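Local structure of LacI family transcription regulator (Bifidobacterium animalis subsp. lactis, 4O5A) at residues L73-Y77 and V108-M112; I145-K149 and L164-L168; C156-D161 and L168-S173; S173-A177 and H205-R209. The protein probably controls transcription as a LacI-family repressor-like regulator, joining a DNA-binding helix-turn-helix domain to a periplasmic-binding-protein-like domain that would sense a small effector. One frame throughout, in Å; residues are numbered along the deposited sequence. Where two conformers were deposited one is given.

How the contacts relate
Contacts 1 and 3 lie in the same parallel sheet, with strand 132-135 between their strand pairs, and their centres are about 19 Å apart. Contact 2 packs helix 143-149 against the loop joining the two strands of contact 3; the centres are about 10 Å apart, Leu168 is common to both, and Thr165 OG1 lies 2.7 Å from Thr170 OG1, a probable hydrogen bond. Ser173 ends contact 3 and begins contact 4, where the chain passes toward the second sheet. Asp161 of contact 3 and Asp174 of contact 4 each make a weak hydrogen bond to glycerol, probably from the crystallisation liquor, which may mark a polar pocket. Contact 1 is the one that reaches the second subunit.

Contact 1: L73-Y77 and V108-M112; sequences LVLGY and VRMSM
The Tyr77 ring carries the selenomethionine methyl of Met112 over one face, CE lying 3.5 Å from Tyr77 CG and 16° off the normal through the ring centroid, a CH-pi contact. Met112 SE approaches more obliquely, 4.5 Å from the centroid of the Tyr77 ring, as a Met-aromatic contact. At the edge, near the ring plane, comes Met110 CG. With CG anti to the backbone N (chi1 180°), the ring reaches Met112, whose chain bends at chi2 and chi3. Cutting Tyr77 back to an alanine would take away the ring face and is likely to leave the Met112 methyl less restrained.

Leading up to the ring, strands 70-76 and 105-111 pair in parallel, Leu75 N donating to Arg109 O at 2.8 Å and Tyr77 N to Ser111 O. Leu75 CD1 meets Val108 CG1 at 3.9 Å, and Leu75 continues onto Met89 of the second subunit. Val74, on the other face, packs against Ile120 and Trp124 of helix 116-127. Arg109 NH2 forms salt bridges with Glu100 and Asp103 of the second subunit. Backbone bonds thus fix the register, apolar side chains pack along one face, the Tyr77 ring and the selenomethionines close the C-terminal end, and charge serves the dimer interface.

Contact 2: I145-K149 and L164-L168; sequences IELMK and LTSGL
Ile145 and Thr165 bring the backbones nearest, their CA atoms 6.7 Å apart, where helix 143-149 faces the turn between strands 156-160 and 170-172. That turn is a type I' beta turn from Thr165 to Leu168, closed by a bond from Leu168 N to Thr165 O of 3.3 Å. Gly167 takes a positive phi of 91°, a backbone shape that favours glycine, since a side chain would collide with the carbonyl of Ser166. The setting is the parallel alpha/beta sheet of the periplasmic-binding-protein-like fold, with the helix packed over the connection that links two neighbouring parallel strands.

Leu168 and Ile145 form the apolar centre. The CD1 methyl of Leu168 touches Ile145 CD1 at 3.6 Å, the two side chains meeting at a slant, and the same methyl reaches Met148 CB at 3.8 Å, here with the chains at about a right angle. Leu168 has CG anti to its carbonyl carbon (chi1 -69°), which turns both methyls to the helix. Ile145 also lays its other branch, CG2, against Thr165 O at 3.7 Å and beside Ser166 CB. Met148 leads onward to Leu133 and Leu135 of strand 132-135, carrying the packing into the sheet. On the outer, solvent-exposed side Lys149 bends at chi2 and chi3, drawing its amine across to the turn, where NZ donates a hydrogen bond to Ser166 OG at 3.0 Å.

Contact 3: C156-D161 and L168-S173; sequences CLALAD and LPTLMS
Backbone hydrogen bonds pair Ala158 with Thr170, the N and O of Ala158 being bonded to the residues that flank the threonine, in neighbouring parallel strands of one lobe of the periplasmic-binding-protein-like fold. Ala158 N donates to Pro169 O at 2.9 Å with an N-H...O angle of 172°, and Leu171 N returns to Ala158 O at 2.9 Å. Beyond this the pairing slackens: Ala160 N to Leu171 O is weak at 3.4 Å, and Ser173 N meets Ala160 O at 3.3 Å from above the carbonyl plane, 59° out of it.

Among polar side chains, Thr170 OG1 donates back to Leu168 O at 2.7 Å, also from above the carbonyl plane, and bonds to Thr165 OG1. With CG2 anti to the backbone N, the threonine methyl is placed against the oxygens of Ala158 and Ala160. A valine in its place would probably leave Leu168 O and Thr165 OG1 without this hydroxyl and loosen the turn before the strand. At the C-terminal end one water links the side chains, donating to Asp161 OD2 at 2.6 Å and hydrogen-bonded to Ser173 OG. Asp161 OD1 is bonded to Ser163, and OD2 weakly to a glycerol, probably a crystallisation additive.

Apolar contacts fill the rest. Leu159 and Leu171 run alongside each other on one face of the sheet, with Leu159 CD1 3.9 Å from Leu171 CB, while Leu157 CD1 leans over the Pro169 carbonyl.

Strand 132-135 flanks residues 156-160 and strand 327-328 flanks residues 170-172. Helix 304-320 packs on Leu157, Pro169 and Leu171, and helix 143-149 on Cys156 and Leu168.

Contact 4: S173-A177 and H205-R209; sequences SDDAA and HSYIR
Asp175 and Arg209 face each other from the first turns of helices 175-188 and 206-219, whose backbones come nearest at the CA atoms of Ala176 and Arg209, 6.1 Å apart. A salt bridge carries the contact. Arg209 NE donates to Asp175 OD2 at 2.9 Å, nearly straight at 169°, and NH2 of the same guanidinium adds a weak bond to that oxygen at 3.4 Å. The oxygen lies in the guanidinium plane at its edge, whereas the arginine approaches 77° out of the carboxylate plane. Both bonds go to OD2, and with the two planes 76° apart the pair is not the coplanar two-oxygen kind.

Extended from CG to NE, Arg209 runs beside the imidazole of its own segment: His205 CE1 lies 3.5 Å above the guanidinium plane, displaced from its centre. His205 CB in turn touches Asp175 OD2 at 3.5 Å. On the apolar side, Ile208 CG2 sits 4.2 Å from Asp175 CB. Asp174 is the N-cap of helix 175-188, its OD1 accepting from Ala177 N at 3.1 Å.

Residues 173-177 follow strand 170-172 of one sheet and open the helix leading to strand 193-197 of the other, which puts the ion pair near the crossover between the two lobes, probably at helix N-termini facing the cleft. Arg209 also makes a cation-pi contact with Trp284. In the first helical turn and beside a guanidinium, the Asp175 carboxylate would probably be stabilised in its charged form, and the arginine, shared between carboxylate and indole, is likely to be limited in rotation.

Contact 1: L73-Y77 and V108-M112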
loop_
_atom_site.group_PDB
_atom_site.type_symbol
_atom_site.label_atom_id
_atom_site.label_comp_id
_atom_site.label_asym_id
_atom_site.label_seq_id
_atom_site.Cartn_x
_atom_site.Cartn_y
_atom_site.Cartn_z
ATOM N N LEU A 73 -10.302 3.405 14.985
ATOM C CA LEU A 73 -10.428 2.806 13.661
ATOM C C LEU A 73 -10.177 1.322 13.762
ATOM O O LEU A 73 -9.109 0.898 14.209
ATOM C CB LEU A 73 -9.422 3.434 12.682
ATOM C CG LEU A 73 -9.338 2.791 11.297
ATOM C CD1 LEU A 73 -10.690 2.834 10.602
ATOM C CD2 LEU A 73 -8.296 3.503 10.464
ATOM N N VAL A 74 -11.156 0.519 13.360
ATOM C CA VAL A 74 -10.923 -0.917 13.273
ATOM C C VAL A 74 -10.649 -1.296 11.827
ATOM O O VAL A 74 -11.460 -1.024 10.943
ATOM C CB VAL A 74 -12.096 -1.739 13.831
ATOM C CG1 VAL A 74 -11.762 -3.219 13.778
ATOM C CG2 VAL A 74 -12.380 -1.338 15.269
ATOM N N LEU A 75 -9.487 -1.894 11.588
ATOM C CA LEU A 75 -9.134 -2.363 10.247
ATOM C C LEU A 75 -9.391 -3.858 10.112
ATOM O O LEU A 75 -9.444 -4.581 11.110
ATOM C CB LEU A 75 -7.667 -2.067 9.943
ATOM C CG LEU A 75 -7.263 -0.598 9.886
ATOM C CD1 LEU A 75 -5.760 -0.468 9.681
ATOM C CD2 LEU A 75 -8.017 0.084 8.768
ATOM N N GLY A 76 -9.542 -4.333 8.879
ATOM C CA GLY A 76 -9.729 -5.756 8.659
ATOM C C GLY A 76 -8.394 -6.433 8.429
ATOM O O GLY A 76 -7.531 -5.876 7.750
ATOM N N TYR A 77 -8.209 -7.622 8.994
ATOM C CA TYR A 77 -6.954 -8.347 8.821
ATOM C C TYR A 77 -6.753 -8.730 7.355
ATOM O O TYR A 77 -7.654 -9.291 6.724
ATOM C CB TYR A 77 -6.910 -9.592 9.706
ATOM C CG TYR A 77 -5.631 -10.392 9.567
ATOM C CD1 TYR A 77 -4.427 -9.910 10.071
ATOM C CD2 TYR A 77 -5.626 -11.625 8.934
ATOM C CE1 TYR A 77 -3.256 -10.640 9.950
ATOM C CE2 TYR A 77 -4.459 -12.359 8.805
ATOM C CZ TYR A 77 -3.278 -11.860 9.316
ATOM O OH TYR A 77 -2.118 -12.592 9.188
ATOM N N VAL A 108 -5.806 2.118 16.635
ATOM C CA VAL A 108 -6.073 1.119 15.605
ATOM C C VAL A 108 -6.181 -0.271 16.194
ATOM O O VAL A 108 -5.278 -0.739 16.900
ATOM C CB VAL A 108 -4.976 1.121 14.538
ATOM C CG1 VAL A 108 -5.218 0.003 13.511
ATOM C CG2 VAL A 108 -4.912 2.470 13.853
ATOM N N ARG A 109 -7.298 -0.936 15.910
ATOM C CA ARG A 109 -7.422 -2.345 16.222
ATOM C C ARG A 109 -7.753 -3.133 14.960
ATOM O O ARG A 109 -8.028 -2.551 13.918
ATOM C CB ARG A 109 -8.425 -2.593 17.353
ATOM C CG ARG A 109 -7.822 -2.267 18.715
ATOM C CD ARG A 109 -8.620 -2.802 19.888
ATOM N NE ARG A 109 -8.743 -4.250 19.897
ATOM C CZ ARG A 109 -9.187 -4.942 20.942
ATOM N NH1 ARG A 109 -9.532 -4.305 22.053
ATOM N NH2 ARG A 109 -9.281 -6.262 20.887
HETATM N N MSE A 110 -7.698 -4.449 15.057
HETATM C CA MSE A 110 -7.742 -5.294 13.872
HETATM C C MSE A 110 -8.814 -6.347 14.081
HETATM O O MSE A 110 -8.755 -7.111 15.045
HETATM C CB MSE A 110 -6.361 -5.950 13.670
HETATM C CG MSE A 110 -6.115 -6.695 12.343
HETATM SE SE MSE A 110 -5.771 -5.537 10.800
HETATM C CE MSE A 110 -4.760 -4.132 11.670
ATOM N N SER A 111 -9.806 -6.393 13.195
ATOM C CA SER A 111 -10.795 -7.466 13.276
ATOM C C SER A 111 -10.342 -8.679 12.455
ATOM O O SER A 111 -9.984 -8.561 11.279
ATOM C CB SER A 111 -12.187 -6.987 12.855
ATOM O OG SER A 111 -12.276 -6.820 11.457
HETATM N N MSE A 112 -10.333 -9.839 13.095
HETATM C CA MSE A 112 -9.824 -11.062 12.470
HETATM C C MSE A 112 -10.974 -11.881 11.902
HETATM O O MSE A 112 -10.762 -12.827 11.137
HETATM C CB MSE A 112 -9.043 -11.902 13.489
HETATM C CG MSE A 112 -8.046 -11.113 14.334
HETATM SE SE MSE A 112 -6.556 -10.354 13.316
HETATM C CE MSE A 112 -5.780 -12.028 12.684
#

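Contact 2: I145-K149 and L164-L168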
loop_
_atom_site.group_PDB
_atom_site.type_symbol
_atom_site.label_atom_id
_atom_site.label_comp_id
_atom_site.label_asym_id
_atom_site.label_seq_id
_atom_site.Cartn_x
_atom_site.Cartn_y
_atom_site.Cartn_z
ATOM N N ILE A 145 -24.289 0.430 11.599
ATOM C CA ILE A 145 -25.203 1.567 11.572
ATOM C C ILE A 145 -26.140 1.497 12.771
ATOM O O ILE A 145 -26.304 2.476 13.496
ATOM C CB ILE A 145 -26.029 1.620 10.266
ATOM C CG1 ILE A 145 -25.110 1.594 9.044
ATOM C CG2 ILE A 145 -26.932 2.850 10.244
ATOM C CD1 ILE A 145 -24.078 2.707 9.027
ATOM N N GLU A 146 -26.734 0.326 12.987
ATOM C CA GLU A 146 -27.640 0.117 14.110
ATOM C C GLU A 146 -26.938 0.330 15.449
ATOM O O GLU A 146 -27.522 0.884 16.380
ATOM C CB GLU A 146 -28.264 -1.282 14.057
ATOM N N LEU A 147 -25.688 -0.117 15.540
ATOM C CA LEU A 147 -24.885 0.070 16.745
ATOM C C LEU A 147 -24.702 1.556 17.042
ATOM O O LEU A 147 -24.907 1.998 18.174
ATOM C CB LEU A 147 -23.521 -0.623 16.601
ATOM C CG LEU A 147 -22.504 -0.452 17.734
ATOM C CD1 LEU A 147 -23.058 -0.986 19.046
ATOM C CD2 LEU A 147 -21.184 -1.139 17.407
HETATM N N MSE A 148 -24.332 2.327 16.022
HETATM C CA MSE A 148 -24.095 3.754 16.210
HETATM C C MSE A 148 -25.382 4.492 16.558
HETATM O O MSE A 148 -25.380 5.395 17.394
HETATM C CB MSE A 148 -23.451 4.394 14.972
HETATM C CG MSE A 148 -22.074 3.880 14.597
HETATM SE SE MSE A 148 -20.941 3.391 16.102
HETATM C CE MSE A 148 -20.911 5.061 17.088
ATOM N N LYS A 149 -26.481 4.112 15.914
ATOM C CA LYS A 149 -27.745 4.804 16.128
ATOM C C LYS A 149 -28.266 4.565 17.541
ATOM O O LYS A 149 -28.904 5.438 18.133
ATOM C CB LYS A 149 -28.778 4.390 15.074
ATOM C CG LYS A 149 -28.404 4.831 13.663
ATOM C CD LYS A 149 -29.583 5.453 12.924
ATOM C CE LYS A 149 -30.358 4.433 12.106
ATOM N NZ LYS A 149 -31.469 5.080 11.339
ATOM N N LEU A 164 -26.120 4.411 2.096
ATOM C CA LEU A 164 -25.770 3.276 2.952
ATOM C C LEU A 164 -25.607 3.636 4.429
ATOM O O LEU A 164 -25.315 2.763 5.249
ATOM C CB LEU A 164 -24.457 2.641 2.485
ATOM C CG LEU A 164 -24.236 2.258 1.021
ATOM C CD1 LEU A 164 -22.802 1.774 0.838
ATOM C CD2 LEU A 164 -25.214 1.194 0.562
ATOM N N THR A 165 -25.774 4.910 4.773
ATOM C CA THR A 165 -25.387 5.365 6.112
ATOM C C THR A 165 -26.559 5.729 7.018
ATOM O O THR A 165 -26.380 5.904 8.226
ATOM C CB THR A 165 -24.400 6.540 6.045
ATOM O OG1 THR A 165 -24.979 7.611 5.289
ATOM C CG2 THR A 165 -23.107 6.100 5.386
ATOM N N SER A 166 -27.738 5.860 6.419
ATOM C CA SER A 166 -28.988 6.054 7.150
ATOM C C SER A 166 -28.947 7.168 8.195
ATOM O O SER A 166 -29.238 6.938 9.370
ATOM C CB SER A 166 -29.440 4.740 7.797
ATOM O OG SER A 166 -30.656 4.915 8.503
ATOM N N GLY A 167 -28.585 8.372 7.765
ATOM C CA GLY A 167 -28.662 9.533 8.632
ATOM C C GLY A 167 -27.413 9.840 9.434
ATOM O O GLY A 167 -27.304 10.937 9.982
ATOM N N LEU A 168 -26.478 8.887 9.517
ATOM C CA LEU A 168 -25.219 9.112 10.217
ATOM C C LEU A 168 -24.369 10.126 9.459
ATOM O O LEU A 168 -24.460 10.219 8.234
ATOM C CB LEU A 168 -24.429 7.803 10.355
ATOM C CG LEU A 168 -25.008 6.741 11.291
ATOM C CD1 LEU A 168 -24.119 5.516 11.355
ATOM C CD2 LEU A 168 -25.196 7.327 12.676
#

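Contact 3: C156-D161 and L168-S173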
loop_
_atom_site.group_PDB
_atom_site.type_symbol
_atom_site.label_atom_id
_atom_site.label_comp_id
_atom_site.label_asym_id
_atom_site.label_seq_id
_atom_site.Cartn_x
_atom_site.Cartn_y
_atom_site.Cartn_z
ATOM N N CYS A 156 -19.533 9.536 15.459
ATOM C CA CYS A 156 -18.958 8.727 14.397
ATOM C C CYS A 156 -19.122 9.397 13.046
ATOM O O CYS A 156 -19.952 10.301 12.876
ATOM C CB CYS A 156 -19.578 7.329 14.365
ATOM S SG CYS A 156 -21.317 7.336 13.912
ATOM N N LEU A 157 -18.325 8.933 12.094
ATOM C CA LEU A 157 -18.375 9.410 10.725
ATOM C C LEU A 157 -18.166 8.227 9.801
ATOM O O LEU A 157 -17.250 7.419 10.005
ATOM C CB LEU A 157 -17.275 10.437 10.479
ATOM C CG LEU A 157 -17.151 10.953 9.048
ATOM C CD1 LEU A 157 -18.230 11.979 8.766
ATOM C CD2 LEU A 157 -15.770 11.538 8.819
ATOM N N ALA A 158 -19.020 8.121 8.791
ATOM C CA ALA A 158 -18.884 7.059 7.804
ATOM C C ALA A 158 -18.327 7.602 6.490
ATOM O O ALA A 158 -18.661 8.711 6.072
ATOM C CB ALA A 158 -20.218 6.374 7.581
ATOM N N LEU A 159 -17.471 6.816 5.842
ATOM C CA LEU A 159 -17.023 7.155 4.495
ATOM C C LEU A 159 -17.710 6.214 3.519
ATOM O O LEU A 159 -17.288 5.066 3.340
ATOM C CB LEU A 159 -15.499 7.047 4.368
ATOM C CG LEU A 159 -14.685 8.306 4.693
ATOM C CD1 LEU A 159 -15.023 8.872 6.072
ATOM C CD2 LEU A 159 -13.193 8.024 4.579
ATOM N N ALA A 160 -18.783 6.694 2.900
ATOM C CA ALA A 160 -19.599 5.850 2.031
ATOM C C ALA A 160 -20.509 6.692 1.147
ATOM O O ALA A 160 -20.523 7.916 1.256
ATOM C CB ALA A 160 -20.428 4.905 2.867
ATOM N N ASP A 161 -21.264 6.029 0.278
ATOM C CA ASP A 161 -22.362 6.687 -0.414
ATOM C C ASP A 161 -23.428 6.944 0.647
ATOM O O ASP A 161 -23.631 6.112 1.536
ATOM C CB ASP A 161 -22.922 5.791 -1.521
ATOM C CG ASP A 161 -23.829 6.545 -2.487
ATOM O OD1 ASP A 161 -25.062 6.570 -2.269
ATOM O OD2 ASP A 161 -23.307 7.102 -3.479
ATOM N N LEU A 168 -26.478 8.887 9.517
ATOM C CA LEU A 168 -25.219 9.112 10.217
ATOM C C LEU A 168 -24.369 10.126 9.459
ATOM O O LEU A 168 -24.460 10.219 8.234
ATOM C CB LEU A 168 -24.429 7.803 10.355
ATOM C CG LEU A 168 -25.008 6.741 11.291
ATOM C CD1 LEU A 168 -24.119 5.516 11.355
ATOM C CD2 LEU A 168 -25.196 7.327 12.676
ATOM N N PRO A 169 -23.545 10.903 10.186
ATOM C CA PRO A 169 -22.652 11.849 9.511
ATOM C C PRO A 169 -21.803 11.133 8.473
ATOM O O PRO A 169 -21.143 10.143 8.799
ATOM C CB PRO A 169 -21.759 12.347 10.649
ATOM C CG PRO A 169 -22.656 12.290 11.858
ATOM C CD PRO A 169 -23.492 11.036 11.654
ATOM N N THR A 170 -21.830 11.615 7.235
ATOM C CA THR A 170 -21.164 10.900 6.154
ATOM C C THR A 170 -20.268 11.817 5.341
ATOM O O THR A 170 -20.666 12.934 4.985
ATOM C CB THR A 170 -22.214 10.275 5.217
ATOM O OG1 THR A 170 -23.165 9.529 5.989
ATOM C CG2 THR A 170 -21.562 9.362 4.178
ATOM N N LEU A 171 -19.062 11.342 5.041
ATOM C CA LEU A 171 -18.239 11.964 4.011
ATOM C C LEU A 171 -18.540 11.181 2.731
ATOM O O LEU A 171 -18.155 10.013 2.606
ATOM C CB LEU A 171 -16.756 11.886 4.395
ATOM C CG LEU A 171 -15.734 12.500 3.439
ATOM C CD1 LEU A 171 -16.059 13.958 3.138
ATOM C CD2 LEU A 171 -14.325 12.344 4.013
HETATM N N MSE A 172 -19.253 11.816 1.802
HETATM C CA MSE A 172 -19.919 11.111 0.707
HETATM C C MSE A 172 -19.057 10.935 -0.535
HETATM O O MSE A 172 -18.550 11.907 -1.092
HETATM C CB MSE A 172 -21.183 11.864 0.296
HETATM C CG MSE A 172 -22.135 12.157 1.435
HETATM SE SE MSE A 172 -23.665 13.214 0.869
HETATM C CE MSE A 172 -22.741 14.846 0.328
ATOM N N SER A 173 -18.924 9.693 -0.986
ATOM C CA SER A 173 -18.297 9.409 -2.270
ATOM C C SER A 173 -19.335 9.569 -3.368
ATOM O O SER A 173 -20.538 9.606 -3.096
ATOM C CB SER A 173 -17.757 7.980 -2.289
ATOM O OG SER A 173 -18.819 7.052 -2.177
HETATM O O HOH W 1 -20.811 6.521 -4.111
#

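Contact 4: S173-A177 and H205-R209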
loop_
_atom_site.group_PDB
_atom_site.type_symbol
_atom_site.label_atom_id
_atom_site.label_comp_id
_atom_site.label_asym_id
_atom_site.label_seq_id
_atom_site.Cartn_x
_atom_site.Cartn_y
_atom_site.Cartn_z
ATOM N N SER A 173 -18.924 9.693 -0.986
ATOM C CA SER A 173 -18.297 9.409 -2.270
ATOM C C SER A 173 -19.335 9.569 -3.368
ATOM O O SER A 173 -20.538 9.606 -3.096
ATOM C CB SER A 173 -17.757 7.980 -2.289
ATOM O OG SER A 173 -18.819 7.052 -2.177
ATOM N N ASP A 174 -18.897 9.678 -4.619
ATOM C CA ASP A 174 -19.858 9.753 -5.703
ATOM C C ASP A 174 -19.460 8.815 -6.825
ATOM O O ASP A 174 -19.005 9.252 -7.880
ATOM C CB ASP A 174 -20.008 11.188 -6.225
ATOM C CG ASP A 174 -21.313 11.409 -6.986
ATOM O OD1 ASP A 174 -21.931 10.433 -7.483
ATOM O OD2 ASP A 174 -21.725 12.583 -7.107
ATOM N N ASP A 175 -19.651 7.525 -6.600
ATOM C CA ASP A 175 -19.300 6.545 -7.626
ATOM C C ASP A 175 -20.105 6.709 -8.920
ATOM O O ASP A 175 -19.593 6.423 -9.994
ATOM C CB ASP A 175 -19.434 5.115 -7.099
ATOM C CG ASP A 175 -18.305 4.733 -6.148
ATOM O OD1 ASP A 175 -17.292 5.462 -6.097
ATOM O OD2 ASP A 175 -18.434 3.704 -5.451
ATOM N N ALA A 176 -21.358 7.134 -8.827
ATOM C CA ALA A 176 -22.163 7.335 -10.037
ATOM C C ALA A 176 -21.570 8.431 -10.921
ATOM O O ALA A 176 -21.516 8.287 -12.146
ATOM C CB ALA A 176 -23.603 7.651 -9.684
ATOM N N ALA A 177 -21.134 9.526 -10.301
ATOM C CA ALA A 177 -20.450 10.604 -11.027
ATOM C C ALA A 177 -19.188 10.097 -11.711
ATOM O O ALA A 177 -18.972 10.323 -12.903
ATOM C CB ALA A 177 -20.110 11.770 -10.089
ATOM N N HIS A 205 -20.729 -0.836 -2.413
ATOM C CA HIS A 205 -20.760 0.038 -3.589
ATOM C C HIS A 205 -21.045 -0.705 -4.896
ATOM O O HIS A 205 -21.100 -0.092 -5.970
ATOM C CB HIS A 205 -19.490 0.896 -3.705
ATOM C CG HIS A 205 -18.233 0.118 -3.957
ATOM N ND1 HIS A 205 -18.111 -0.812 -4.969
ATOM C CD2 HIS A 205 -17.026 0.155 -3.342
ATOM C CE1 HIS A 205 -16.894 -1.325 -4.956
ATOM N NE2 HIS A 205 -16.215 -0.753 -3.976
ATOM N N SER A 206 -21.216 -2.019 -4.805
ATOM C CA SER A 206 -21.408 -2.841 -5.995
ATOM C C SER A 206 -22.672 -2.467 -6.768
ATOM O O SER A 206 -22.642 -2.339 -7.991
ATOM C CB SER A 206 -21.448 -4.320 -5.622
ATOM O OG SER A 206 -21.869 -5.097 -6.723
ATOM N N TYR A 207 -23.769 -2.253 -6.055
ATOM C CA TYR A 207 -25.041 -1.970 -6.707
ATOM C C TYR A 207 -25.173 -0.531 -7.203
ATOM O O TYR A 207 -25.887 -0.267 -8.169
ATOM C CB TYR A 207 -26.195 -2.343 -5.782
ATOM C CG TYR A 207 -26.229 -3.824 -5.497
ATOM C CD1 TYR A 207 -25.699 -4.729 -6.405
ATOM C CD2 TYR A 207 -26.776 -4.318 -4.324
ATOM C CE1 TYR A 207 -25.721 -6.079 -6.160
ATOM C CE2 TYR A 207 -26.803 -5.675 -4.070
ATOM C CZ TYR A 207 -26.271 -6.547 -4.995
ATOM O OH TYR A 207 -26.284 -7.901 -4.769
ATOM N N ILE A 208 -24.485 0.393 -6.539
ATOM C CA ILE A 208 -24.441 1.784 -6.977
ATOM C C ILE A 208 -23.696 1.868 -8.300
ATOM O O ILE A 208 -24.154 2.510 -9.256
ATOM C CB ILE A 208 -23.686 2.674 -5.962
ATOM C CG1 ILE A 208 -24.417 2.705 -4.614
ATOM C CG2 ILE A 208 -23.478 4.078 -6.531
ATOM C CD1 ILE A 208 -25.780 3.351 -4.664
ATOM N N ARG A 209 -22.542 1.212 -8.352
ATOM C CA ARG A 209 -21.724 1.230 -9.550
ATOM C C ARG A 209 -22.408 0.536 -10.715
ATOM O O ARG A 209 -22.380 1.044 -11.831
ATOM C CB ARG A 209 -20.356 0.604 -9.287
ATOM C CG ARG A 209 -19.543 1.395 -8.275
ATOM C CD ARG A 209 -18.176 0.779 -8.039
ATOM N NE ARG A 209 -17.375 1.636 -7.165
ATOM C CZ ARG A 209 -16.057 1.543 -7.038
ATOM N NH1 ARG A 209 -15.391 0.623 -7.721
ATOM N NH2 ARG A 209 -15.413 2.367 -6.227
#